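Local coordinates for tRNA (cytosine(38)-C(5))-methyltransferase (Schizosaccharomyces pombe, PDB 6FDF), which methylates carbon 5 of cytosine 38 in the anticodon loop of tRNA(Asp), taking the methyl group from S-adenosyl-L-methionine, at residues 210-213 / 214-217; 317-320 / 321-325; 306-309 / 310-313; 184-187 / 188-191. All blocks are in the same frame, centred on the assembly; numbering follows the deposited sequence. Where two conformers were deposited one is given.

Contact 1: residues 210-213 / 214-217; sequences RDWS and SYMV
R210 and W212 meet Y215 and M216 around a short 3-10 turn, a local surface contact in the long loop between strand 168-175 and helix 219-225. The turn is closed by Y215 N, which donates to W212 O over 2.9 Å; a weaker bond from M216 N to S213 O follows. At the entry, S213 OG donates to D211 OD1 over 2.6 Å, coming from above the carboxylate plane, while a water donates to D211 O.

The side chains divide the work. The R210 chain kinks at chi3 (56°), swinging its guanidinium to the phenol end of Y215, where NH1 and NH2 make only weak bonds to OH, at 3.3 Å and 3.4 Å. The two planes stand 76° apart. W212 brings CE3 to within 4.2 Å of Y215 CD2, and its CB touches M216 SD.

Stronger partners lie outside the turn: E207 forms a salt bridge with R210, and E305 hydrogen-bonds Y215 OH. R279 makes a cation-pi contact with W212, main-chain bonds join Y215 to Y280 and V217 to L278, and W212 and M216 pack on M259. The Y215 hydroxyl has both a cation and a carboxylate as partners, which would probably polarise it.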
loop_
_atom_site.group_PDB
_atom_site.type_symbol
_atom_site.label_atom_id
_atom_site.label_comp_id
_atom_site.label_asym_id
_atom_site.label_seq_id
_atom_site.Cartn_x
_atom_site.Cartn_y
_atom_site.Cartn_z
ATOM N N ARG A 210 -9.789 -24.647 -4.345
ATOM C CA ARG A 210 -10.519 -23.919 -5.369
ATOM C C ARG A 210 -10.260 -24.556 -6.730
ATOM O O ARG A 210 -9.348 -25.368 -6.900
ATOM C CB ARG A 210 -10.107 -22.444 -5.399
ATOM C CG ARG A 210 -10.471 -21.642 -4.169
ATOM C CD ARG A 210 -10.314 -20.154 -4.462
ATOM N NE ARG A 210 -11.102 -19.735 -5.618
ATOM C CZ ARG A 210 -11.000 -18.544 -6.202
ATOM N NH1 ARG A 210 -11.759 -18.254 -7.251
ATOM N NH2 ARG A 210 -10.145 -17.640 -5.741
ATOM N N ASP A 211 -11.082 -24.185 -7.707
ATOM C CA ASP A 211 -10.811 -24.535 -9.097
ATOM C C ASP A 211 -9.782 -23.550 -9.636
ATOM O O ASP A 211 -10.082 -22.365 -9.811
ATOM C CB ASP A 211 -12.094 -24.512 -9.922
ATOM C CG ASP A 211 -11.878 -24.982 -11.348
ATOM O OD1 ASP A 211 -10.846 -25.637 -11.610
ATOM O OD2 ASP A 211 -12.741 -24.700 -12.205
ATOM N N TRP A 212 -8.568 -24.033 -9.894
ATOM C CA TRP A 212 -7.447 -23.168 -10.238
ATOM C C TRP A 212 -7.338 -22.872 -11.729
ATOM O O TRP A 212 -6.387 -22.196 -12.136
ATOM C CB TRP A 212 -6.134 -23.794 -9.751
ATOM C CG TRP A 212 -6.120 -24.103 -8.286
ATOM C CD1 TRP A 212 -5.961 -25.329 -7.712
ATOM C CD2 TRP A 212 -6.284 -23.173 -7.206
ATOM N NE1 TRP A 212 -6.009 -25.223 -6.344
ATOM C CE2 TRP A 212 -6.205 -23.910 -6.008
ATOM C CE3 TRP A 212 -6.482 -21.790 -7.137
ATOM C CZ2 TRP A 212 -6.320 -23.312 -4.756
ATOM C CZ3 TRP A 212 -6.596 -21.198 -5.894
ATOM C CH2 TRP A 212 -6.515 -21.959 -4.720
ATOM N N SER A 213 -8.284 -23.354 -12.542
ATOM C CA SER A 213 -8.149 -23.289 -13.997
ATOM C C SER A 213 -7.833 -21.876 -14.477
ATOM O O SER A 213 -6.911 -21.671 -15.275
ATOM C CB SER A 213 -9.426 -23.804 -14.663
ATOM O OG SER A 213 -9.968 -24.900 -13.947
ATOM N N SER A 214 -8.589 -20.886 -14.000
ATOM C CA SER A 214 -8.408 -19.525 -14.492
ATOM C C SER A 214 -7.108 -18.889 -14.018
ATOM O O SER A 214 -6.721 -17.848 -14.558
ATOM C CB SER A 214 -9.588 -18.644 -14.072
ATOM O OG SER A 214 -9.783 -18.687 -12.670
ATOM N N TYR A 215 -6.436 -19.476 -13.027
ATOM C CA TYR A 215 -5.216 -18.904 -12.476
ATOM C C TYR A 215 -3.944 -19.554 -13.003
ATOM O O TYR A 215 -2.854 -19.072 -12.686
ATOM C CB TYR A 215 -5.241 -18.990 -10.945
ATOM C CG TYR A 215 -6.406 -18.239 -10.340
ATOM C CD1 TYR A 215 -6.351 -16.861 -10.168
ATOM C CD2 TYR A 215 -7.564 -18.903 -9.954
ATOM C CE1 TYR A 215 -7.419 -16.166 -9.627
ATOM C CE2 TYR A 215 -8.636 -18.217 -9.407
ATOM C CZ TYR A 215 -8.556 -16.848 -9.246
ATOM O OH TYR A 215 -9.616 -16.152 -8.702
ATOM N N MET A 216 -4.056 -20.625 -13.788
ATOM C CA MET A 216 -2.879 -21.337 -14.274
ATOM C C MET A 216 -2.111 -20.467 -15.257
ATOM O O MET A 216 -2.706 -19.837 -16.137
ATOM C CB MET A 216 -3.283 -22.647 -14.953
ATOM C CG MET A 216 -4.084 -23.598 -14.089
ATOM S SD MET A 216 -3.296 -23.997 -12.523
ATOM C CE MET A 216 -1.865 -24.937 -13.060
ATOM N N VAL A 217 -0.788 -20.405 -15.090
ATOM C CA VAL A 217 0.032 -19.617 -16.000
ATOM C C VAL A 217 0.017 -20.272 -17.374
ATOM O O VAL A 217 0.118 -21.500 -17.499
ATOM C CB VAL A 217 1.464 -19.476 -15.454
ATOM C CG1 VAL A 217 2.297 -18.563 -16.354
ATOM C CG2 VAL A 217 1.432 -18.929 -14.031
HETATM O O HOH W 1 -10.538 -20.882 -11.944
#

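Contact 2: residues 317-320 / 321-325; sequences NVKV and VSYLI
V320 and L324, one helical turn apart, form the closely packed side of this contact at the start of helix 318-328; K319, S322 and Y323 form its polar side, loose only along the outer, partly exposed K319 chain. On the packed side V320 CG1 lies 4.2 Å from L324 CD1, the two side chains running side by side in the same direction, while L324 N donates to V320 O. V321 is held closely as well: its CG2, anti to the carbonyl carbon, comes 3.3 Å from N317 O, which also accepts the V321 amide. N317 is the N-cap, and its OD1 receives V320 N over 2.9 Å in a nearly straight bond (169°), so the first turn starts with an amide already satisfied.

The other side shows how a serine can double the load on a helical carbonyl. S322 OG sits between the backbone N and the carbonyl carbon (chi1 75°), which points it back at K319 O, to which it donates over 2.6 Å; Y323 N donates to the same oxygen over 3.2 Å. That oxygen also stands over one face of the Y323 ring, offset toward its rim. Further out, in one of two deposited conformers, K319 NZ reaches a water that donates to S322 OG; K319 NZ also bonds a glycerol, probably from the crystallisation liquor. The K319 chain passes the tyrosine at a slant, CD 3.8 Å from Y323 OH.

Within the Rossmann-like domain the packed face lies against the central sheet: V320 and L324 touch Y170 of strand 168-175, V321 and I325 touch L123 of strand 121-127, and helix 22-29 flanks V318, V321 and S322.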
loop_
_atom_site.group_PDB
_atom_site.type_symbol
_atom_site.label_atom_id
_atom_site.label_comp_id
_atom_site.label_asym_id
_atom_site.label_seq_id
_atom_site.Cartn_x
_atom_site.Cartn_y
_atom_site.Cartn_z
ATOM N N ASN A 317 0.550 -2.061 2.644
ATOM C CA ASN A 317 0.387 -3.185 3.550
ATOM C C ASN A 317 -0.335 -2.689 4.798
ATOM O O ASN A 317 0.187 -1.841 5.533
ATOM C CB ASN A 317 1.725 -3.830 3.904
ATOM C CG ASN A 317 1.548 -5.058 4.765
ATOM O OD1 ASN A 317 1.153 -4.952 5.927
ATOM N ND2 ASN A 317 1.794 -6.240 4.192
ATOM N N VAL A 318 -1.530 -3.239 5.028
ATOM C CA VAL A 318 -2.419 -2.786 6.096
ATOM C C VAL A 318 -1.821 -3.073 7.468
ATOM O O VAL A 318 -1.976 -2.279 8.408
ATOM C CB VAL A 318 -3.797 -3.456 5.927
ATOM C CG1 VAL A 318 -4.694 -3.170 7.126
ATOM C CG2 VAL A 318 -4.457 -2.990 4.633
ATOM N N LYS A 319 -1.145 -4.218 7.611
ATOM C CA LYS A 319 -0.532 -4.581 8.887
ATOM C C LYS A 319 0.566 -3.597 9.276
ATOM O O LYS A 319 0.557 -3.051 10.386
ATOM C CB LYS A 319 0.027 -6.004 8.815
ATOM C CG LYS A 319 -0.875 -7.065 9.415
ATOM C CD LYS A 319 -1.014 -6.881 10.920
ATOM C CE LYS A 319 -2.065 -7.813 11.491
ATOM N NZ LYS A 319 -2.428 -7.433 12.878
ATOM N N VAL A 320 1.534 -3.377 8.381
ATOM C CA VAL A 320 2.630 -2.447 8.672
ATOM C C VAL A 320 2.093 -1.065 9.032
ATOM O O VAL A 320 2.520 -0.451 10.018
ATOM C CB VAL A 320 3.613 -2.379 7.489
ATOM C CG1 VAL A 320 4.722 -1.370 7.778
ATOM C CG2 VAL A 320 4.229 -3.764 7.223
ATOM N N VAL A 321 1.132 -0.561 8.254
ATOM C CA VAL A 321 0.618 0.776 8.537
ATOM C C VAL A 321 -0.164 0.812 9.847
ATOM O O VAL A 321 -0.165 1.839 10.542
ATOM C CB VAL A 321 -0.214 1.266 7.337
ATOM C CG1 VAL A 321 -0.883 2.593 7.643
ATOM C CG2 VAL A 321 0.700 1.408 6.134
ATOM N N SER A 322 -0.836 -0.287 10.220
ATOM C CA SER A 322 -1.524 -0.308 11.511
ATOM C C SER A 322 -0.543 -0.075 12.659
ATOM O O SER A 322 -0.857 0.629 13.626
ATOM C CB SER A 322 -2.270 -1.631 11.715
ATOM O OG SER A 322 -1.396 -2.710 12.029
ATOM N N TYR A 323 0.658 -0.648 12.557
ATOM C CA TYR A 323 1.679 -0.411 13.574
ATOM C C TYR A 323 2.149 1.041 13.567
ATOM O O TYR A 323 2.327 1.644 14.633
ATOM C CB TYR A 323 2.874 -1.338 13.353
ATOM C CG TYR A 323 2.594 -2.817 13.375
ATOM C CD1 TYR A 323 1.639 -3.360 14.223
ATOM C CD2 TYR A 323 3.299 -3.675 12.544
ATOM C CE1 TYR A 323 1.403 -4.731 14.245
ATOM C CE2 TYR A 323 3.067 -5.034 12.552
ATOM C CZ TYR A 323 2.118 -5.558 13.400
ATOM O OH TYR A 323 1.897 -6.918 13.400
ATOM N N LEU A 324 2.393 1.607 12.380
ATOM C CA LEU A 324 2.856 2.990 12.305
ATOM C C LEU A 324 1.790 3.960 12.797
ATOM O O LEU A 324 2.110 4.968 13.437
ATOM C CB LEU A 324 3.262 3.334 10.872
ATOM C CG LEU A 324 4.514 2.609 10.377
ATOM C CD1 LEU A 324 4.560 2.633 8.873
ATOM C CD2 LEU A 324 5.785 3.211 10.976
ATOM N N ILE A 325 0.519 3.678 12.500
ATOM C CA ILE A 325 -0.559 4.526 13.006
ATOM C C ILE A 325 -0.574 4.510 14.529
ATOM O O ILE A 325 -0.723 5.555 15.173
ATOM C CB ILE A 325 -1.910 4.084 12.415
ATOM C CG1 ILE A 325 -2.030 4.559 10.967
ATOM C CG2 ILE A 325 -3.076 4.623 13.246
ATOM C CD1 ILE A 325 -3.232 3.986 10.241
HETATM O O HOH W 2 -2.324 -4.802 13.772
#

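Contact 3: residues 306-309 / 310-313; sequences KCMY and RLLG
C307 O is gripped by two amides of the next turn: L311 N donates over 3.1 Å, and R310 N adds a weak bond of the same length but poor direction (120°). The shortest backbone bond follows, with L312 N meeting M308 O at 2.8 Å. Y309 O then accepts G313 N, continuing the i-to-i+4 pattern of helix 305-313.

The side chains along this short helix separate by environment. On the outer flank the R310 chain is fully extended from CG to NE and runs back beside K306, both pointing the same way. K306 CG lies over one face of the guanidinium, 3.7 Å from R310 NH2, so the aliphatic part of the lysine does the touching. The two like charges are kept apart, K306 NZ standing 6.3 Å from R310 NH2. In one of two deposited conformers C307 SG also approaches the guanidinium obliquely.

On the apolar flank M308 is bent at both chi2 (-57°) and chi3 (-61°). This curl brings SD to 4.1 Å from L311 CD1, where the two chains cross, and the terminal CE to 4.3 Å from L312 CG, so the sulfur meets one leucine and the terminal methyl the next.

Around the helix, L312 packs on V286 and A287 of helix 283-289, and L311 and L312 touch I20 in the loop after strand 11-16. Y309 OH is hydrogen-bonded to F281 O in the loop between strand 278-279 and helix 283-289, while R166, just before strand 168-175, holds G313 O.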
loop_
_atom_site.group_PDB
_atom_site.type_symbol
_atom_site.label_atom_id
_atom_site.label_comp_id
_atom_site.label_asym_id
_atom_site.label_seq_id
_atom_site.Cartn_x
_atom_site.Cartn_y
_atom_site.Cartn_z
ATOM N N LYS A 306 -9.673 -9.061 -12.248
ATOM C CA LYS A 306 -8.576 -8.490 -13.022
ATOM C C LYS A 306 -8.300 -7.050 -12.606
ATOM O O LYS A 306 -7.138 -6.643 -12.478
ATOM C CB LYS A 306 -8.910 -8.577 -14.511
ATOM C CG LYS A 306 -7.751 -8.323 -15.449
ATOM C CD LYS A 306 -8.077 -8.854 -16.839
ATOM C CE LYS A 306 -8.531 -10.309 -16.771
ATOM N NZ LYS A 306 -8.985 -10.833 -18.087
ATOM N N CYS A 307 -9.355 -6.264 -12.381
ATOM C CA CYS A 307 -9.160 -4.895 -11.922
ATOM C C CYS A 307 -8.705 -4.851 -10.468
ATOM O O CYS A 307 -7.972 -3.934 -10.077
ATOM C CB CYS A 307 -10.449 -4.099 -12.113
ATOM S SG CYS A 307 -10.858 -3.811 -13.851
ATOM N N MET A 308 -9.111 -5.834 -9.660
ATOM C CA MET A 308 -8.668 -5.872 -8.266
ATOM C C MET A 308 -7.157 -6.048 -8.164
ATOM O O MET A 308 -6.523 -5.462 -7.281
ATOM C CB MET A 308 -9.381 -6.988 -7.502
ATOM C CG MET A 308 -10.794 -6.642 -7.058
ATOM S SD MET A 308 -10.905 -5.157 -6.030
ATOM C CE MET A 308 -9.900 -5.591 -4.623
ATOM N N TYR A 309 -6.562 -6.877 -9.034
ATOM C CA TYR A 309 -5.104 -6.992 -9.036
ATOM C C TYR A 309 -4.453 -5.629 -9.224
ATOM O O TYR A 309 -3.430 -5.327 -8.602
ATOM C CB TYR A 309 -4.626 -7.927 -10.146
ATOM C CG TYR A 309 -4.802 -9.413 -9.944
ATOM C CD1 TYR A 309 -4.093 -10.090 -8.959
ATOM C CD2 TYR A 309 -5.617 -10.155 -10.791
ATOM C CE1 TYR A 309 -4.221 -11.456 -8.796
ATOM C CE2 TYR A 309 -5.753 -11.525 -10.637
ATOM C CZ TYR A 309 -5.050 -12.170 -9.639
ATOM O OH TYR A 309 -5.167 -13.534 -9.483
ATOM N N ARG A 310 -5.034 -4.789 -10.086
ATOM C CA ARG A 310 -4.434 -3.483 -10.334
ATOM C C ARG A 310 -4.572 -2.581 -9.120
ATOM O O ARG A 310 -3.640 -1.842 -8.780
ATOM C CB ARG A 310 -5.075 -2.842 -11.563
ATOM C CG ARG A 310 -5.008 -3.732 -12.785
ATOM C CD ARG A 310 -5.575 -3.050 -14.021
ATOM N NE ARG A 310 -5.531 -3.948 -15.174
ATOM C CZ ARG A 310 -6.596 -4.316 -15.879
ATOM N NH1 ARG A 310 -7.795 -3.833 -15.581
ATOM N NH2 ARG A 310 -6.456 -5.143 -16.908
ATOM N N LEU A 311 -5.736 -2.618 -8.463
ATOM C CA LEU A 311 -5.948 -1.796 -7.279
ATOM C C LEU A 311 -5.072 -2.275 -6.129
ATOM O O LEU A 311 -4.508 -1.464 -5.387
ATOM C CB LEU A 311 -7.426 -1.829 -6.881
ATOM C CG LEU A 311 -8.403 -1.219 -7.888
ATOM C CD1 LEU A 311 -9.855 -1.414 -7.443
ATOM C CD2 LEU A 311 -8.085 0.259 -8.084
ATOM N N LEU A 312 -4.961 -3.594 -5.958
ATOM C CA LEU A 312 -4.118 -4.141 -4.900
ATOM C C LEU A 312 -2.647 -3.841 -5.154
ATOM O O LEU A 312 -1.887 -3.572 -4.215
ATOM C CB LEU A 312 -4.358 -5.648 -4.779
ATOM C CG LEU A 312 -5.680 -6.007 -4.097
ATOM C CD1 LEU A 312 -6.062 -7.476 -4.336
ATOM C CD2 LEU A 312 -5.603 -5.703 -2.599
ATOM N N GLY A 313 -2.235 -3.863 -6.422
ATOM C CA GLY A 313 -0.851 -3.590 -6.775
ATOM C C GLY A 313 -0.372 -2.224 -6.334
ATOM O O GLY A 313 0.837 -2.027 -6.165
#

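Contact 4: residues 184-187 / 188-191; sequences DDVF and QFSE
D185, V186 and F187 each offer a carbonyl to the residue three places on, which makes this local surface contact, in the loop between strand 168-175 and helix 219-225, a run of 3-10-like turns. Q188 N donates to D185 O over 3.0 Å, F189 N to V186 O over 3.2 Å and S190 N to F187 O over 3.2 Å. S190 OG lies between its backbone N and carbonyl carbon (chi1 66°), which brings it to 3.1 Å from F187 O, and near the same place it comes to the edge of the F187 ring.

Side chains fill in round this backbone. F189 turns the edge of its ring to V186 O, with CD2 3.6 Å from that oxygen, and the same CD2 lies 4.4 Å from V186 CG2. D185 and Q188 lie side by side, pointing the same way, their carboxylate and amide planes 58° apart; D185 OD1 and Q188 NE2 stay 3.8 Å from each other, a loose approach. Several residues here, Q188 and F189 among them, also touch crystal neighbours.

The next shell fixes these groups. S182 N, just upstream, donates to D185 OD2 and so holds the carboxylate. F160 stacks on the F187 ring and also touches V186 and S190. On helix 318-328, V186 touches Y323 and L324, while F189 rests on Y323 and L327.

The polar side chains contribute little across this contact: its order comes from main-chain bonds and from V186 and the aromatic rings packed against the body of the protein.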
loop_
_atom_site.group_PDB
_atom_site.type_symbol
_atom_site.label_atom_id
_atom_site.label_comp_id
_atom_site.label_asym_id
_atom_site.label_seq_id
_atom_site.Cartn_x
_atom_site.Cartn_y
_atom_site.Cartn_z
ATOM N N ASP A 184 11.954 3.110 14.437
ATOM C CA ASP A 184 12.246 1.748 14.862
ATOM C C ASP A 184 11.414 1.314 16.060
ATOM O O ASP A 184 11.391 0.117 16.370
ATOM C CB ASP A 184 13.734 1.617 15.184
ATOM C CG ASP A 184 14.611 1.792 13.959
ATOM O OD1 ASP A 184 14.238 1.284 12.881
ATOM O OD2 ASP A 184 15.675 2.433 14.076
ATOM N N ASP A 185 10.742 2.247 16.742
ATOM C CA ASP A 185 9.866 1.869 17.845
ATOM C C ASP A 185 8.715 0.997 17.368
ATOM O O ASP A 185 8.110 0.282 18.173
ATOM C CB ASP A 185 9.336 3.119 18.549
ATOM C CG ASP A 185 10.450 4.040 19.017
ATOM O OD1 ASP A 185 11.510 3.522 19.422
ATOM O OD2 ASP A 185 10.268 5.276 18.975
ATOM N N VAL A 186 8.428 1.026 16.065
ATOM C CA VAL A 186 7.321 0.276 15.498
ATOM C C VAL A 186 7.495 -1.222 15.698
ATOM O O VAL A 186 6.511 -1.965 15.678
ATOM C CB VAL A 186 7.181 0.640 14.002
ATOM C CG1 VAL A 186 8.213 -0.090 13.150
ATOM C CG2 VAL A 186 5.786 0.379 13.514
ATOM N N PHE A 187 8.731 -1.691 15.894
ATOM C CA PHE A 187 8.947 -3.122 16.063
ATOM C C PHE A 187 8.511 -3.617 17.433
ATOM O O PHE A 187 8.279 -4.818 17.597
ATOM C CB PHE A 187 10.419 -3.455 15.779
ATOM C CG PHE A 187 10.769 -3.308 14.331
ATOM C CD1 PHE A 187 10.366 -4.264 13.412
ATOM C CD2 PHE A 187 11.413 -2.174 13.868
ATOM C CE1 PHE A 187 10.645 -4.117 12.065
ATOM C CE2 PHE A 187 11.675 -2.013 12.518
ATOM C CZ PHE A 187 11.306 -2.991 11.619
ATOM N N GLN A 188 8.368 -2.720 18.412
ATOM C CA GLN A 188 7.808 -3.089 19.705
ATOM C C GLN A 188 6.341 -3.483 19.599
ATOM O O GLN A 188 5.794 -4.042 20.557
ATOM C CB GLN A 188 7.966 -1.944 20.706
ATOM C CG GLN A 188 9.412 -1.604 21.029
ATOM C CD GLN A 188 9.558 -0.254 21.704
ATOM O OE1 GLN A 188 8.705 0.157 22.491
ATOM N NE2 GLN A 188 10.644 0.447 21.396
ATOM N N PHE A 189 5.711 -3.235 18.449
ATOM C CA PHE A 189 4.329 -3.616 18.198
ATOM C C PHE A 189 4.200 -4.937 17.473
ATOM O O PHE A 189 3.138 -5.563 17.550
ATOM C CB PHE A 189 3.600 -2.567 17.354
ATOM C CG PHE A 189 3.448 -1.250 18.024
ATOM C CD1 PHE A 189 2.689 -1.132 19.175
ATOM C CD2 PHE A 189 4.022 -0.116 17.482
ATOM C CE1 PHE A 189 2.532 0.091 19.792
ATOM C CE2 PHE A 189 3.867 1.112 18.091
ATOM C CZ PHE A 189 3.119 1.217 19.247
ATOM N N SER A 190 5.235 -5.384 16.780
ATOM C CA SER A 190 5.102 -6.620 16.032
ATOM C C SER A 190 5.300 -7.753 17.024
ATOM O O SER A 190 6.419 -8.005 17.484
ATOM C CB SER A 190 6.108 -6.684 14.886
ATOM O OG SER A 190 7.441 -6.751 15.363
ATOM N N GLU A 191 4.197 -8.437 17.343
ATOM C CA GLU A 191 4.185 -9.481 18.360
ATOM C C GLU A 191 5.139 -10.592 17.982
ATOM O O GLU A 191 5.594 -11.359 18.840
ATOM C CB GLU A 191 2.765 -10.036 18.453
ATOM C CG GLU A 191 2.693 -11.541 18.633
ATOM C CD GLU A 191 1.284 -12.064 18.619
ATOM O OE1 GLU A 191 1.006 -13.052 19.330
ATOM O OE2 GLU A 191 0.466 -11.509 17.860
#

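In the fold
All four contacts are local turns of chain, yet their chemistry follows their depth. Contact 2 is buried, with an aliphatic face and a polar one; contact 3 is partly buried, with charged chains on one flank and M308 and leucines on the other; contacts 1 and 4 are surface turns in the same connection between strand 168-175 and helix 219-225, centres about 38 Å apart. Contacts 2 and 4 meet where V186 CG2 packs 3.4 Å from Y323 CB, fastening that connection onto helix 318-328. Contacts 1 and 3 meet at two tyrosines, Y215 CE1 lying 3.5 Å from Y309 OH. Contacts 3 and 2 lie on successive helices, centres about 20 Å apart.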